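Local coordinates for protein beta-1,3-glucosyltransferase (Paecilomyces sp. J18, PDB 5JVV) that is a fungal enzyme of the beta-1,3-glucosyltransferase kind, probably with the curved beta-sandwich (jelly-roll) fold of glycoside hydrolase family 16, at residues P102-V107 with Q239-D244; G115-I120 with M131-K136; I87-H92 with F200-I205. All blocks are in the same frame, centred on the assembly; numbering follows the deposited sequence.

Contact 1: residues P102-V107 with Q239-D244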
ATOM      1  N   PRO A 102      -6.593  -1.318  -0.564  1.00  8.00           N
ATOM      2  CA  PRO A 102      -5.289  -1.871  -0.198  1.00  7.55           C
ATOM      3  C   PRO A 102      -4.251  -0.773   0.015  1.00  7.22           C
ATOM      4  O   PRO A 102      -4.353   0.320  -0.568  1.00  7.70           O
ATOM      5  CB  PRO A 102      -4.916  -2.677  -1.439  1.00  8.09           C
ATOM      6  CG  PRO A 102      -5.480  -1.849  -2.572  1.00  9.78           C
ATOM      7  CD  PRO A 102      -6.798  -1.315  -2.025  1.00  8.82           C
ATOM      8  N   ALA A 103      -3.245  -1.065   0.832  1.00  7.03           N
ATOM      9  CA  ALA A 103      -2.150  -0.114   1.023  1.00  7.21           C
ATOM     10  C   ALA A 103      -0.864  -0.781   1.459  1.00  7.07           C
ATOM     11  O   ALA A 103      -0.871  -1.688   2.289  1.00  8.61           O
ATOM     12  CB  ALA A 103      -2.551   0.958   2.032  1.00  9.07           C
ATOM     13  N   PHE A 104       0.230  -0.332   0.850  1.00  7.15           N
ATOM     14  CA  PHE A 104       1.583  -0.605   1.317  1.00  7.78           C
ATOM     15  C   PHE A 104       2.118   0.761   1.717  1.00  8.73           C
ATOM     16  O   PHE A 104       2.234   1.661   0.887  1.00  8.96           O
ATOM     17  CB  PHE A 104       2.433  -1.229   0.198  1.00  7.54           C
ATOM     18  CG  PHE A 104       3.899  -1.373   0.537  1.00  7.47           C
ATOM     19  CD1 PHE A 104       4.314  -1.712   1.829  1.00  7.46           C
ATOM     20  CD2 PHE A 104       4.868  -1.218  -0.456  1.00  7.61           C
ATOM     21  CE1 PHE A 104       5.671  -1.864   2.126  1.00  8.41           C
ATOM     22  CE2 PHE A 104       6.233  -1.353  -0.167  1.00  8.36           C
ATOM     23  CZ  PHE A 104       6.630  -1.685   1.130  1.00  9.38           C
ATOM     24  N   TRP A 105       2.405   0.941   3.000  1.00  8.60           N
ATOM     25  CA  TRP A 105       2.677   2.276   3.505  1.00  9.36           C
ATOM     26  C   TRP A 105       3.534   2.235   4.763  1.00 10.12           C
ATOM     27  O   TRP A 105       3.891   1.159   5.234  1.00 12.25           O
ATOM     28  CB  TRP A 105       1.357   3.033   3.727  1.00  8.46           C
ATOM     29  CG  TRP A 105       0.423   2.423   4.735  1.00  9.47           C
ATOM     30  CD1 TRP A 105      -0.214   1.212   4.659  1.00  9.24           C
ATOM     31  CD2 TRP A 105      -0.006   3.029   5.959  1.00 11.31           C
ATOM     32  NE1 TRP A 105      -1.017   1.035   5.771  1.00  8.51           N
ATOM     33  CE2 TRP A 105      -0.898   2.134   6.583  1.00 10.69           C
ATOM     34  CE3 TRP A 105       0.273   4.251   6.584  1.00 13.85           C
ATOM     35  CZ2 TRP A 105      -1.510   2.419   7.813  1.00 11.97           C
ATOM     36  CZ3 TRP A 105      -0.329   4.529   7.803  1.00 12.43           C
ATOM     37  CH2 TRP A 105      -1.207   3.618   8.404  1.00 14.01           C
ATOM     38  N   THR A 106       3.891   3.407   5.284  1.00 10.59           N
ATOM     39  CA  THR A 106       4.729   3.478   6.479  1.00 11.13           C
ATOM     40  C   THR A 106       4.105   4.410   7.498  1.00 11.72           C
ATOM     41  O   THR A 106       3.474   5.402   7.140  1.00 12.81           O
ATOM     42  CB  THR A 106       6.185   3.944   6.164  1.00 12.60           C
ATOM     43  OG1 THR A 106       6.239   5.375   6.076  1.00 14.32           O
ATOM     44  CG2 THR A 106       6.713   3.311   4.865  1.00 16.91           C
ATOM     45  N   VAL A 107       4.274   4.083   8.771  1.00 11.88           N
ATOM     46  CA  VAL A 107       3.672   4.894   9.819  1.00 15.84           C
ATOM     47  C   VAL A 107       4.540   4.911  11.075  1.00 16.93           C
ATOM     48  O   VAL A 107       5.254   3.949  11.363  1.00 17.20           O
ATOM     49  CB  VAL A 107       2.255   4.375  10.142  1.00 16.58           C
ATOM     50  CG1 VAL A 107       2.312   3.060  10.893  1.00 13.41           C
ATOM     51  CG2 VAL A 107       1.449   5.418  10.913  1.00 26.67           C
ATOM     52  N   GLN A 239      10.099   4.385  10.803  1.00 12.09           N
ATOM     53  CA  GLN A 239       8.739   4.019  10.402  1.00 11.98           C
ATOM     54  C   GLN A 239       8.553   2.517  10.439  1.00 11.70           C
ATOM     55  O   GLN A 239       9.479   1.776  10.143  1.00 13.22           O
ATOM     56  CB  GLN A 239       8.478   4.465   8.955  1.00 12.67           C
ATOM     57  CG  GLN A 239       8.582   5.966   8.718  1.00 12.42           C
ATOM     58  CD  GLN A 239       7.376   6.708   9.232  1.00 14.82           C
ATOM     59  OE1 GLN A 239       6.289   6.623   8.657  1.00 14.11           O
ATOM     60  NE2 GLN A 239       7.551   7.438  10.337  1.00 15.78           N
ATOM     61  N   LYS A 240       7.350   2.076  10.772  1.00 10.89           N
ATOM     62  CA  LYS A 240       6.967   0.686  10.553  1.00 12.30           C
ATOM     63  C   LYS A 240       6.433   0.558   9.137  1.00 10.77           C
ATOM     64  O   LYS A 240       5.722   1.450   8.666  1.00 13.65           O
ATOM     65  CB  LYS A 240       5.866   0.283  11.525  1.00 15.54           C
ATOM     66  CG  LYS A 240       6.313   0.216  12.970  1.00 21.24           C
ATOM     67  CD  LYS A 240       5.149  -0.152  13.872  1.00 23.85           C
ATOM     68  CE  LYS A 240       4.060   0.910  13.830  1.00 29.04           C
ATOM     69  NZ  LYS A 240       3.149   0.828  15.018  1.00 32.90           N
ATOM     70  N   LEU A 241       6.766  -0.545   8.472  1.00 11.33           N
ATOM     71  CA  LEU A 241       6.178  -0.875   7.173  1.00  9.72           C
ATOM     72  C   LEU A 241       4.860  -1.610   7.383  1.00 11.29           C
ATOM     73  O   LEU A 241       4.756  -2.473   8.261  1.00 12.31           O
ATOM     74  CB  LEU A 241       7.132  -1.752   6.364  1.00  8.42           C
ATOM     75  CG  LEU A 241       8.488  -1.123   6.031  1.00 10.91           C
ATOM     76  CD1 LEU A 241       9.418  -2.120   5.343  1.00 12.87           C
ATOM     77  CD2 LEU A 241       8.283   0.092   5.159  1.00 18.53           C
ATOM     78  N   VAL A 242       3.857  -1.278   6.574  1.00  9.38           N
ATOM     79  CA  VAL A 242       2.519  -1.836   6.750  1.00  7.85           C
ATOM     80  C   VAL A 242       1.950  -2.320   5.425  1.00  8.83           C
ATOM     81  O   VAL A 242       2.024  -1.617   4.415  1.00  8.94           O
ATOM     82  CB  VAL A 242       1.535  -0.789   7.333  1.00  9.38           C
ATOM     83  CG1 VAL A 242       0.172  -1.429   7.615  1.00  9.79           C
ATOM     84  CG2 VAL A 242       2.099  -0.151   8.606  1.00 10.04           C
ATOM     85  N   PHE A 243       1.402  -3.532   5.433  1.00  7.21           N
ATOM     86  CA  PHE A 243       0.597  -4.020   4.324  1.00  7.24           C
ATOM     87  C   PHE A 243      -0.786  -4.258   4.888  1.00  8.45           C
ATOM     88  O   PHE A 243      -0.933  -4.924   5.913  1.00  9.88           O
ATOM     89  CB  PHE A 243       1.105  -5.361   3.768  1.00  7.50           C
ATOM     90  CG  PHE A 243       2.376  -5.275   2.963  1.00  8.24           C
ATOM     91  CD1 PHE A 243       2.337  -5.066   1.585  1.00 10.40           C
ATOM     92  CD2 PHE A 243       3.617  -5.433   3.577  1.00  9.67           C
ATOM     93  CE1 PHE A 243       3.511  -5.002   0.840  1.00  9.97           C
ATOM     94  CE2 PHE A 243       4.792  -5.372   2.839  1.00 11.60           C
ATOM     95  CZ  PHE A 243       4.739  -5.152   1.467  1.00 10.98           C
ATOM     96  N   ASP A 244      -1.812  -3.735   4.229  1.00  7.06           N
ATOM     97  CA  ASP A 244      -3.163  -4.050   4.659  1.00  7.02           C
ATOM     98  C   ASP A 244      -4.124  -4.021   3.488  1.00  8.74           C
ATOM     99  O   ASP A 244      -3.781  -3.538   2.403  1.00  9.10           O
ATOM    100  CB  ASP A 244      -3.620  -3.113   5.798  1.00  8.89           C
ATOM    101  CG  ASP A 244      -3.957  -1.716   5.318  1.00  9.83           C
ATOM    102  OD1 ASP A 244      -3.355  -0.740   5.824  1.00 10.25           O
ATOM    103  OD2 ASP A 244      -4.846  -1.578   4.449  1.00  9.26           O
TER

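Contact 2: residues G115-I120 with M131-K136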
ATOM      1  N   GLY A 115       1.978  12.106  10.257  1.00 13.85           N
ATOM      2  CA  GLY A 115       2.145  11.939   8.820  1.00 14.00           C
ATOM      3  C   GLY A 115       2.406  10.488   8.452  1.00 10.73           C
ATOM      4  O   GLY A 115       2.404   9.605   9.319  1.00 12.03           O
ATOM      5  N   GLU A 116       2.634  10.239   7.163  1.00 11.50           N
ATOM      6  CA  GLU A 116       2.830   8.875   6.670  1.00  8.00           C
ATOM      7  C   GLU A 116       3.353   8.894   5.240  1.00  8.78           C
ATOM      8  O   GLU A 116       3.248   9.909   4.536  1.00  9.15           O
ATOM      9  CB  GLU A 116       1.511   8.095   6.717  1.00  9.67           C
ATOM     10  CG  GLU A 116       0.478   8.571   5.711  1.00 10.09           C
ATOM     11  CD  GLU A 116      -0.903   8.017   5.981  1.00 11.82           C
ATOM     12  OE1 GLU A 116      -1.340   7.067   5.287  1.00 14.14           O
ATOM     13  OE2 GLU A 116      -1.567   8.524   6.903  1.00 13.14           O
ATOM     14  N   ILE A 117       3.927   7.767   4.818  1.00 10.25           N
ATOM     15  CA  ILE A 117       4.353   7.584   3.440  1.00  9.63           C
ATOM     16  C   ILE A 117       3.512   6.474   2.824  1.00  9.76           C
ATOM     17  O   ILE A 117       3.564   5.337   3.284  1.00  9.51           O
ATOM     18  CB  ILE A 117       5.835   7.169   3.359  1.00  9.07           C
ATOM     19  CG1 ILE A 117       6.736   8.219   4.019  1.00 11.47           C
ATOM     20  CG2 ILE A 117       6.256   6.934   1.908  1.00  9.25           C
ATOM     21  CD1 ILE A 117       8.090   7.656   4.404  1.00 13.21           C
ATOM     22  N   ASP A 118       2.722   6.795   1.805  1.00  8.67           N
ATOM     23  CA  ASP A 118       1.882   5.775   1.170  1.00  8.98           C
ATOM     24  C   ASP A 118       2.515   5.386  -0.150  1.00  7.33           C
ATOM     25  O   ASP A 118       2.523   6.185  -1.092  1.00  8.90           O
ATOM     26  CB  ASP A 118       0.458   6.299   0.934  1.00  9.38           C
ATOM     27  CG  ASP A 118      -0.206   6.784   2.209  1.00 14.12           C
ATOM     28  OD1 ASP A 118       0.034   6.179   3.268  1.00 13.29           O
ATOM     29  OD2 ASP A 118      -0.952   7.778   2.152  1.00 21.64           O
ATOM     30  N   ILE A 119       3.070   4.173  -0.205  1.00  7.32           N
ATOM     31  CA  ILE A 119       3.836   3.721  -1.365  1.00  7.48           C
ATOM     32  C   ILE A 119       2.933   3.147  -2.458  1.00  9.98           C
ATOM     33  O   ILE A 119       3.056   3.515  -3.636  1.00  9.17           O
ATOM     34  CB  ILE A 119       4.888   2.684  -0.955  1.00  8.29           C
ATOM     35  CG1 ILE A 119       5.848   3.298   0.076  1.00  8.76           C
ATOM     36  CG2 ILE A 119       5.678   2.203  -2.177  1.00  9.26           C
ATOM     37  CD1 ILE A 119       6.777   2.265   0.712  1.00 10.75           C
ATOM     38  N   ILE A 120       2.042   2.241  -2.055  1.00 10.02           N
ATOM     39  CA  ILE A 120       0.975   1.736  -2.908  1.00  7.95           C
ATOM     40  C   ILE A 120      -0.328   2.031  -2.193  1.00  9.30           C
ATOM     41  O   ILE A 120      -0.509   1.656  -1.028  1.00  9.31           O
ATOM     42  CB  ILE A 120       1.063   0.218  -3.129  1.00  8.43           C
ATOM     43  CG1 ILE A 120       2.425  -0.172  -3.700  1.00 10.25           C
ATOM     44  CG2 ILE A 120      -0.060  -0.239  -4.066  1.00 12.90           C
ATOM     45  CD1 ILE A 120       2.647  -1.687  -3.741  1.00  8.54           C
ATOM     46  N   MET A 131       0.570   7.503  -5.092  1.00  9.84           N
ATOM     47  CA  MET A 131       1.591   7.646  -4.060  1.00 11.34           C
ATOM     48  C   MET A 131       1.270   8.921  -3.308  1.00 12.77           C
ATOM     49  O   MET A 131       0.997   9.951  -3.928  1.00 12.14           O
ATOM     50  CB  MET A 131       2.978   7.762  -4.702  1.00  8.87           C
ATOM     51  CG  MET A 131       3.392   6.491  -5.462  1.00  8.48           C
ATOM     52  SD  MET A 131       4.746   6.774  -6.609  1.00 11.41           S
ATOM     53  CE  MET A 131       3.855   7.632  -7.911  1.00 13.94           C
ATOM     54  N   VAL A 132       1.283   8.863  -1.979  1.00  9.46           N
ATOM     55  CA  VAL A 132       0.895  10.024  -1.171  1.00 10.42           C
ATOM     56  C   VAL A 132       1.848  10.191   0.004  1.00 12.41           C
ATOM     57  O   VAL A 132       2.192   9.209   0.664  1.00 13.83           O
ATOM     58  CB  VAL A 132      -0.526   9.855  -0.574  1.00 13.52           C
ATOM     59  CG1 VAL A 132      -1.000  11.165   0.067  1.00 13.31           C
ATOM     60  CG2 VAL A 132      -1.525   9.403  -1.627  1.00 16.10           C
ATOM     61  N   LEU A 133       2.277  11.426   0.268  1.00  8.34           N
ATOM     62  CA  LEU A 133       2.901  11.724   1.554  1.00 10.98           C
ATOM     63  C   LEU A 133       2.017  12.690   2.327  1.00 11.61           C
ATOM     64  O   LEU A 133       1.350  13.543   1.734  1.00 11.68           O
ATOM     65  CB  LEU A 133       4.290  12.345   1.377  1.00 13.36           C
ATOM     66  CG  LEU A 133       5.497  11.405   1.440  1.00 13.43           C
ATOM     67  CD1 LEU A 133       5.430  10.299   0.392  1.00 14.55           C
ATOM     68  CD2 LEU A 133       6.801  12.193   1.301  1.00 13.39           C
ATOM     69  N   HIS A 134       2.003  12.535   3.647  1.00 10.38           N
ATOM     70  CA  HIS A 134       1.420  13.526   4.540  1.00 11.28           C
ATOM     71  C   HIS A 134       2.517  13.880   5.518  1.00 12.15           C
ATOM     72  O   HIS A 134       3.125  12.986   6.109  1.00 13.21           O
ATOM     73  CB  HIS A 134       0.228  12.943   5.313  1.00 14.79           C
ATOM     74  CG  HIS A 134      -0.896  12.470   4.444  1.00 14.66           C
ATOM     75  ND1 HIS A 134      -1.886  13.310   3.984  1.00 16.04           N
ATOM     76  CD2 HIS A 134      -1.196  11.239   3.967  1.00 18.22           C
ATOM     77  CE1 HIS A 134      -2.745  12.618   3.258  1.00 15.05           C
ATOM     78  NE2 HIS A 134      -2.348  11.360   3.230  1.00 14.37           N
ATOM     79  N   THR A 135       2.785  15.171   5.687  1.00 11.92           N
ATOM     80  CA  THR A 135       3.867  15.610   6.564  1.00 10.13           C
ATOM     81  C   THR A 135       3.343  16.547   7.642  1.00  9.14           C
ATOM     82  O   THR A 135       2.319  17.201   7.443  1.00 12.88           O
ATOM     83  CB  THR A 135       4.979  16.349   5.781  1.00 10.49           C
ATOM     84  OG1 THR A 135       4.429  17.495   5.109  1.00 11.80           O
ATOM     85  CG2 THR A 135       5.631  15.435   4.748  1.00 13.82           C
ATOM     86  N   LYS A 136       4.052  16.635   8.768  1.00 11.38           N
ATOM     87  CA  LYS A 136       3.703  17.644   9.784  1.00 13.84           C
ATOM     88  C   LYS A 136       4.092  19.049   9.325  1.00 13.93           C
ATOM     89  O   LYS A 136       3.325  20.005   9.498  1.00 17.60           O
ATOM     90  CB  LYS A 136       4.375  17.335  11.130  1.00 18.44           C
ATOM     91  CG  LYS A 136       3.878  16.075  11.831  1.00 21.84           C
ATOM     92  CD  LYS A 136       4.835  15.625  12.950  1.00 25.72           C
ATOM     93  CE  LYS A 136       4.561  16.341  14.264  1.00 37.06           C
ATOM     94  NZ  LYS A 136       5.484  15.943  15.375  1.00 36.57           N
TER
HETATM   95  O   HOH W   1      -3.295   8.904   2.138  1.00 24.75           O

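Contact 3: residues I87-H92 with F200-I205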
ATOM      1  N   ILE A  87      12.951  -2.406  -0.756  1.00 11.30           N
ATOM      2  CA  ILE A  87      12.637  -3.065  -2.019  1.00 11.49           C
ATOM      3  C   ILE A  87      11.593  -4.135  -1.769  1.00 10.62           C
ATOM      4  O   ILE A  87      11.847  -5.086  -1.035  1.00 10.22           O
ATOM      5  CB  ILE A  87      13.882  -3.752  -2.616  1.00 12.79           C
ATOM      6  CG1 ILE A  87      15.048  -2.761  -2.708  1.00 19.44           C
ATOM      7  CG2 ILE A  87      13.553  -4.379  -3.978  1.00 15.48           C
ATOM      8  CD1 ILE A  87      14.975  -1.836  -3.898  1.00 24.82           C
ATOM      9  N   ALA A  88      10.414  -3.979  -2.361  1.00  9.46           N
ATOM     10  CA  ALA A  88       9.366  -4.981  -2.220  1.00  9.43           C
ATOM     11  C   ALA A  88       9.055  -5.614  -3.564  1.00 12.03           C
ATOM     12  O   ALA A  88       8.607  -4.924  -4.484  1.00 10.52           O
ATOM     13  CB  ALA A  88       8.117  -4.360  -1.637  1.00 11.18           C
ATOM     14  N   ASP A  89       9.301  -6.921  -3.684  1.00 10.11           N
ATOM     15  CA  ASP A  89       8.923  -7.646  -4.886  1.00  9.06           C
ATOM     16  C   ASP A  89       7.545  -8.252  -4.648  1.00 11.78           C
ATOM     17  O   ASP A  89       7.383  -9.149  -3.819  1.00 10.17           O
ATOM     18  CB  ASP A  89       9.982  -8.707  -5.238  1.00  8.93           C
ATOM     19  CG  ASP A  89       9.652  -9.476  -6.503  1.00 10.22           C
ATOM     20  OD1 ASP A  89       8.469  -9.774  -6.739  1.00  9.66           O
ATOM     21  OD2 ASP A  89      10.596  -9.822  -7.257  1.00 12.96           O
ATOM     22  N   ILE A  90       6.549  -7.739  -5.371  1.00  8.48           N
ATOM     23  CA  ILE A  90       5.151  -8.092  -5.145  1.00  8.32           C
ATOM     24  C   ILE A  90       4.584  -8.711  -6.422  1.00 10.33           C
ATOM     25  O   ILE A  90       4.587  -8.079  -7.478  1.00 11.71           O
ATOM     26  CB  ILE A  90       4.351  -6.828  -4.756  1.00  8.14           C
ATOM     27  CG1 ILE A  90       4.952  -6.198  -3.493  1.00  8.98           C
ATOM     28  CG2 ILE A  90       2.872  -7.149  -4.552  1.00  9.63           C
ATOM     29  CD1 ILE A  90       4.536  -4.754  -3.257  1.00 10.58           C
ATOM     30  N   LYS A  91       4.121  -9.953  -6.331  1.00  9.27           N
ATOM     31  CA  LYS A  91       3.580 -10.649  -7.490  1.00 11.13           C
ATOM     32  C   LYS A  91       2.134 -10.229  -7.775  1.00 10.70           C
ATOM     33  O   LYS A  91       1.701 -10.184  -8.928  1.00 12.93           O
ATOM     34  CB  LYS A  91       3.670 -12.169  -7.283  1.00 11.96           C
ATOM     35  CG  LYS A  91       3.069 -12.990  -8.418  1.00 18.20           C
ATOM     36  CD  LYS A  91       2.928 -14.463  -8.056  1.00 32.63           C
ATOM     37  CE  LYS A  91       4.274 -15.148  -7.892  1.00 40.79           C
ATOM     38  NZ  LYS A  91       5.033 -15.180  -9.175  1.00 47.86           N
ATOM     39  N   HIS A  92       1.390  -9.908  -6.721  1.00  9.81           N
ATOM     40  CA  HIS A  92      -0.035  -9.644  -6.840  1.00  8.14           C
ATOM     41  C   HIS A  92      -0.417  -8.687  -5.727  1.00  7.96           C
ATOM     42  O   HIS A  92       0.126  -8.766  -4.621  1.00  9.20           O
ATOM     43  CB  HIS A  92      -0.808 -10.965  -6.684  1.00  9.46           C
ATOM     44  CG  HIS A  92      -2.245 -10.912  -7.114  1.00  8.78           C
ATOM     45  ND1 HIS A  92      -3.257 -10.450  -6.295  1.00  9.19           N
ATOM     46  CD2 HIS A  92      -2.849 -11.338  -8.248  1.00 13.24           C
ATOM     47  CE1 HIS A  92      -4.412 -10.564  -6.918  1.00  9.59           C
ATOM     48  NE2 HIS A  92      -4.198 -11.096  -8.109  1.00 12.31           N
ATOM     49  N   PHE A 200       8.928  -0.990 -10.897  1.00 11.57           N
ATOM     50  CA  PHE A 200       9.550  -1.730 -11.993  1.00 15.46           C
ATOM     51  C   PHE A 200       8.684  -2.927 -12.314  1.00 14.45           C
ATOM     52  O   PHE A 200       8.584  -3.850 -11.502  1.00 16.02           O
ATOM     53  CB  PHE A 200      10.935  -2.220 -11.594  1.00 16.13           C
ATOM     54  CG  PHE A 200      11.835  -1.134 -11.074  1.00 13.68           C
ATOM     55  CD1 PHE A 200      12.306  -0.145 -11.920  1.00 14.27           C
ATOM     56  CD2 PHE A 200      12.223  -1.117  -9.737  1.00 14.31           C
ATOM     57  CE1 PHE A 200      13.134   0.853 -11.440  1.00 13.04           C
ATOM     58  CE2 PHE A 200      13.057  -0.136  -9.250  1.00 15.70           C
ATOM     59  CZ  PHE A 200      13.516   0.854 -10.100  1.00 13.57           C
ATOM     60  N   PRO A 201       8.048  -2.922 -13.496  1.00 15.03           N
ATOM     61  CA  PRO A 201       7.222  -4.053 -13.933  1.00 15.34           C
ATOM     62  C   PRO A 201       8.040  -5.339 -13.981  1.00 20.02           C
ATOM     63  O   PRO A 201       9.261  -5.293 -14.184  1.00 18.32           O
ATOM     64  CB  PRO A 201       6.807  -3.658 -15.356  1.00 16.61           C
ATOM     65  CG  PRO A 201       6.982  -2.179 -15.426  1.00 22.22           C
ATOM     66  CD  PRO A 201       8.120  -1.854 -14.512  1.00 16.02           C
ATOM     67  N   ARG A 202       7.370  -6.467 -13.780  1.00 13.30           N
ATOM     68  CA  ARG A 202       7.987  -7.783 -13.888  1.00 17.47           C
ATOM     69  C   ARG A 202       8.721  -7.881 -15.227  1.00 21.04           C
ATOM     70  O   ARG A 202       8.257  -7.340 -16.233  1.00 26.09           O
ATOM     71  CB  ARG A 202       6.897  -8.858 -13.775  1.00 13.91           C
ATOM     72  CG  ARG A 202       7.400 -10.298 -13.688  1.00 16.84           C
ATOM     73  CD  ARG A 202       8.133 -10.565 -12.386  1.00 16.43           C
ATOM     74  NE  ARG A 202       7.304 -10.211 -11.235  1.00 12.82           N
ATOM     75  CZ  ARG A 202       7.769 -10.069 -10.000  1.00 14.43           C
ATOM     76  NH1 ARG A 202       6.943  -9.727  -9.021  1.00 12.59           N
ATOM     77  NH2 ARG A 202       9.058 -10.261  -9.750  1.00 13.28           N
ATOM     78  N   SER A 203       9.880  -8.536 -15.224  1.00 22.22           N
ATOM     79  CA  SER A 203      10.739  -8.656 -16.414  1.00 23.81           C
ATOM     80  C   SER A 203      11.390  -7.342 -16.856  1.00 26.71           C
ATOM     81  O   SER A 203      11.984  -7.277 -17.932  1.00 26.07           O
ATOM     82  CB  SER A 203      10.007  -9.321 -17.596  1.00 35.45           C
ATOM     83  OG  SER A 203       9.098  -8.422 -18.220  1.00 37.94           O
ATOM     84  N   ALA A 204      11.284  -6.307 -16.025  1.00 21.98           N
ATOM     85  CA  ALA A 204      11.941  -5.025 -16.288  1.00 24.74           C
ATOM     86  C   ALA A 204      12.517  -4.453 -14.994  1.00 22.82           C
ATOM     87  O   ALA A 204      12.517  -3.242 -14.765  1.00 19.30           O
ATOM     88  CB  ALA A 204      10.972  -4.049 -16.913  1.00 25.38           C
ATOM     89  N   ILE A 205      13.003  -5.350 -14.148  1.00 27.85           N
ATOM     90  CA  ILE A 205      13.570  -4.986 -12.861  1.00 24.85           C
ATOM     91  C   ILE A 205      15.082  -4.816 -13.019  1.00 20.16           C
ATOM     92  O   ILE A 205      15.740  -5.673 -13.611  1.00 24.11           O
ATOM     93  CB  ILE A 205      13.254  -6.097 -11.839  1.00 18.44           C
ATOM     94  CG1 ILE A 205      11.735  -6.279 -11.713  1.00 18.16           C
ATOM     95  CG2 ILE A 205      13.906  -5.816 -10.492  1.00 16.44           C
ATOM     96  CD1 ILE A 205      11.331  -7.552 -10.998  1.00 19.29           C
TER

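Contact 1: residues P102-V107 with Q239-D244
Ala103, Trp105 and Val107 exchange pairs of backbone hydrogen bonds with Asp244, Val242 and Lys240 respectively, so strands 102-107 and 240-244 run antiparallel, with 156° between their directions. Of these bonds the shortest is Val242 N to Trp105 O, 2.8 Å.

The aromatic contact falls at the non-hydrogen-bonded pair Phe104 and Phe243. Their rings form an offset stack, centroids 4.3 Å apart and planes within 4° of each other, with Phe243 CZ over the rim of the Phe104 face. On the same side of the sheet Thr106 CG2 packs on Leu241 CD2 at 3.6 Å.

Polar side chains add two bonds. Trp105 NE1 donates to Asp244 OD1 (2.9 Å), arriving on the anti side and tilted from the carboxylate plane. Trp105 CG stands between its backbone N and carbonyl carbon (chi1 62°), which lays the indole over Val242 CB in a CH-pi contact. Gln239, bent at chi2, turns OE1 back so that Thr106 OG1 donates in plane to a lone pair at 2.9 Å.

Strand 116-121 flanks 102-107 and strand 70-77 flanks 240-244, making this pair the middle of one sheet; the phenylalanines face strand 289-297 of the other, where Trp289 meets Phe243 edge-to-face.

Contact 2: residues G115-I120 with M131-K136
Glu116 with His134 and Asp118 with Val132 are antiparallel hydrogen-bonded pairs, and the short strands 116-118 and 131-134 of this hairpin lie almost exactly antiparallel, 176° between their directions. Asp118 N to Val132 O is the shortest of the four backbone bonds at 2.7 Å, while Gly115 CA comes within 3.1 Å of His134 O. Past Asp118 the chain makes a classic beta bulge, Ile119 and Ile120 both facing Phe104.

On one face of the sheet Ile117 CG2 touches Leu133 CD1 at 3.8 Å, and Ile195 of strand 195-201 packs against both residues. The other face is mostly polar, with Val132 among Glu116, Asp118 and His134. Glu116 and His134 point the same way side by side, with Glu116 CG 3.6 Å from His134 CD2 at the edge of the imidazole. Beyond CG the glutamate is extended, and its OE2 accepts a bond from Trp111 NE1. Asp118 OD2 lies 3.5 Å from Val132 CB and accepts a hydrogen bond from a water oxygen 2.6 Å away; that water lies in the imidazole plane, 2.8 Å from His134 NE2.

A bridging water thus links Asp118 to His134, and Trp111 helps to position the neighbouring glutamate. The Glu-Ile-Asp-Ile-Ile-Glu run from Glu116 to Glu121, broken by a bulge, matches the signature strand of family 16, so this acid-lined face probably belongs to the active-site cleft.

Contact 3: residues I87-H92 with F200-I205
Asp89 and Arg202 carry this contact almost alone, their side chains crossing at about a right angle while the carboxylate and guanidinium planes are only 26° from parallel. The guanidinium presents its NH1 and NH2 edge to the carboxylate in an end-on, two-nitrogen salt bridge. NH1 of Arg202 donates to Asp89 OD1 at 2.7 Å, and NH2 of Arg202 to Asp89 OD2 at 3.0 Å. Both oxygens lie nearly in the guanidinium plane and are approached on their syn sides, though the donors sit somewhat out of the carboxylate plane. A third bond, from Arg202 NH2 to Asp89 OD1 at 3.1 Å, is weak.

Asp89 has CG opposite its backbone N (chi1 -179°), and the arginine chain bends at chi2 and chi3 to bring its tip round to it. Second partners hold both groups: Asn292 ND2 donates to Asp89 OD1, and Arg202 NE donates to Gly182 O, which should limit rotation of the guanidinium. Ile205 CD1 adds a looser touch, 4.4 Å from Asp89 OD2. Lys91 NZ, a like charge, lies 5.8 Å from Arg202 NH1.

Arg202 occupies the second position of a type II beta turn from Pro201 to Ala204, closed by Ala204 N to Pro201 O at 2.9 Å. Strand 184-190 pairs with both strand 84-90 and strand 195-201; the ion pair therefore reaches across the intervening strand, tying the turn after one strand to the next strand but one in an antiparallel sheet of the beta sandwich.

How the contacts relate
From the N terminus the chain first lays down 87-92, then 102-107, then the hairpin of contact 2, which closes a short loop between 115-120 and 131-136. Residues 200-205 return to 87-92 and close contact 3; 239-244 return to 102-107 and close contact 1. Contacts 1 and 3 therefore cross along the chain, and both of their loops enclose contact 2. Contacts 1 and 2 share one sheet, joined where Thr106 and Phe104 probably bond to Ile117 and Ile120. Contact 3 belongs to the other sheet, its centre about 17 Å from that of contact 1, and the layers meet where Ala88 packs on Phe104 and Ile90 on Phe243 and Ile120.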